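Local coordinates for protein putative triphosphoribosyl-dephospho-coA synthase (Archaeoglobus fulgidus DSM 4304, PDB 3H9P) that probably binds ATP and makes triphosphoribosyl-dephospho-CoA, although its function has not been established, at residues Ala147-Val151 against Asp152-Ile156. Numbering follows the deposited sequence.
Sequences ARELV and DGFKI
Glu-149, in the last turn of helix 145-151, reaches forward to Ile-156 in the first turn of helix 155-167. Traced outward, its CB lies 4.0 Å from CD1 of the Phe-154 ring. The chain then bends at chi2 (-70°), which turns the carboxylate back over the start of the second helix, with CD 3.3 Å from Ile-156 N. There OE2 accepts from the Ile-156 backbone N at 2.6 Å, on its syn side and somewhat out of the carboxylate plane, with Ile-156 CB packed against it. The other oxygen, OE1, lies 3.2 Å from the Phe-154 CA and is hydrogen-bonded to Ser-157 OG, so the carboxylate is held at both oxygens, which limits its rotation. Cut back to alanine, this position is likely to leave the Ile-156 N-H and the Ser-157 hydroxyl without their carboxylate partner.

Glu-149 O accepts from Phe-154 N at 2.9 Å, in the carbonyl plane on a lone pair, and also lies 3.5 Å above the plane of the Phe-154 ring, displaced toward its rim. Alongside, Leu-150 CD1 meets Phe-154 CZ at 3.9 Å; helices 58-68 and 76-88 also touch this ring. A water donates to Glu-149 O and, weakly, to Leu-150 O, and accepts from Gly-153 N, linking the helix end to the turn.

Asp-152 serves the next helix: with its CG between the backbone N and carbonyl carbon (chi1 67°), OD1 receives Lys-155 N at 3.1 Å, nearly straight (177°) but from above the carboxylate plane, an Asx motif. Gly-153 and Phe-154, the latter at the N-cap, both have left-handed (positive phi) backbone conformations. The evidence describes a tight turn joining consecutive helices in this all-helical fold, where acidic side chains take up N-H groups at the start of helix 155-167.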
# COMPACT_ATOMS: atom_id res chain seq x y z
N ALA A 147 -7.23 -9.01 -2.08
CA ALA A 147 -8.17 -8.23 -1.23
C ALA A 147 -9.55 -8.12 -1.87
O ALA A 147 -10.59 -8.33 -1.26
CB ALA A 147 -7.60 -6.82 -0.98
N ARG A 148 -9.49 -7.77 -3.14
CA ARG A 148 -10.62 -7.65 -4.04
C ARG A 148 -11.39 -8.97 -4.26
O ARG A 148 -12.62 -8.95 -4.30
CB ARG A 148 -10.04 -7.09 -5.33
CG ARG A 148 -10.78 -7.26 -6.63
CD ARG A 148 -10.29 -6.12 -7.43
NE ARG A 148 -9.93 -6.46 -8.79
CZ ARG A 148 -9.08 -5.76 -9.50
NH1 ARG A 148 -8.45 -4.72 -8.96
NH2 ARG A 148 -8.83 -6.12 -10.75
N GLU A 149 -10.69 -10.10 -4.39
CA GLU A 149 -11.31 -11.43 -4.31
C GLU A 149 -11.99 -11.69 -2.94
O GLU A 149 -13.03 -12.36 -2.86
CB GLU A 149 -10.24 -12.53 -4.50
CG GLU A 149 -9.67 -12.59 -5.89
CD GLU A 149 -10.68 -13.08 -6.91
OE1 GLU A 149 -10.88 -14.30 -7.03
OE2 GLU A 149 -11.29 -12.24 -7.57
N LEU A 150 -11.37 -11.22 -1.87
CA LEU A 150 -11.92 -11.52 -0.57
C LEU A 150 -13.18 -10.70 -0.36
O LEU A 150 -14.07 -11.12 0.41
CB LEU A 150 -10.88 -11.30 0.55
CG LEU A 150 -10.22 -12.63 1.02
CD1 LEU A 150 -9.41 -13.25 -0.07
CD2 LEU A 150 -9.36 -12.47 2.27
N VAL A 151 -13.29 -9.58 -1.07
CA VAL A 151 -14.41 -8.69 -0.89
C VAL A 151 -15.59 -8.88 -1.89
O VAL A 151 -16.71 -8.62 -1.55
CB VAL A 151 -13.96 -7.19 -0.85
CG1 VAL A 151 -15.12 -6.26 -1.08
CG2 VAL A 151 -13.30 -6.86 0.50
N ASP A 152 -15.31 -9.33 -3.11
CA ASP A 152 -16.32 -9.31 -4.15
C ASP A 152 -16.74 -10.70 -4.54
O ASP A 152 -17.18 -10.88 -5.65
CB ASP A 152 -15.79 -8.61 -5.42
CG ASP A 152 -14.63 -9.41 -6.14
OD1 ASP A 152 -14.38 -10.66 -5.93
OD2 ASP A 152 -13.95 -8.75 -6.95
N GLY A 153 -16.55 -11.68 -3.68
CA GLY A 153 -16.96 -13.04 -4.01
C GLY A 153 -16.01 -13.82 -4.91
O GLY A 153 -16.44 -14.73 -5.59
N PHE A 154 -14.73 -13.50 -4.92
CA PHE A 154 -13.78 -14.33 -5.67
C PHE A 154 -14.03 -14.34 -7.20
O PHE A 154 -13.94 -15.37 -7.85
CB PHE A 154 -13.75 -15.77 -5.11
CG PHE A 154 -13.11 -15.87 -3.75
CD1 PHE A 154 -11.74 -16.10 -3.62
CD2 PHE A 154 -13.87 -15.71 -2.60
CE1 PHE A 154 -11.14 -16.15 -2.40
CE2 PHE A 154 -13.29 -15.78 -1.35
CZ PHE A 154 -11.90 -16.00 -1.24
N LYS A 155 -14.32 -13.18 -7.76
CA LYS A 155 -14.63 -13.07 -9.20
C LYS A 155 -13.49 -13.52 -10.14
O LYS A 155 -13.74 -14.17 -11.14
CB LYS A 155 -15.14 -11.68 -9.54
CG LYS A 155 -16.62 -11.51 -9.14
CD LYS A 155 -16.96 -10.05 -8.82
CE LYS A 155 -17.06 -9.16 -10.05
NZ LYS A 155 -17.10 -7.68 -9.69
N ILE A 156 -12.25 -13.19 -9.83
CA ILE A 156 -11.15 -13.69 -10.64
C ILE A 156 -11.00 -15.22 -10.60
O ILE A 156 -10.83 -15.87 -11.62
CB ILE A 156 -9.83 -12.98 -10.27
CG1 ILE A 156 -10.00 -11.47 -10.53
CG2 ILE A 156 -8.69 -13.53 -11.10
CD1 ILE A 156 -9.05 -10.52 -9.71
O HOH W 1 -15.42 -12.70 -1.27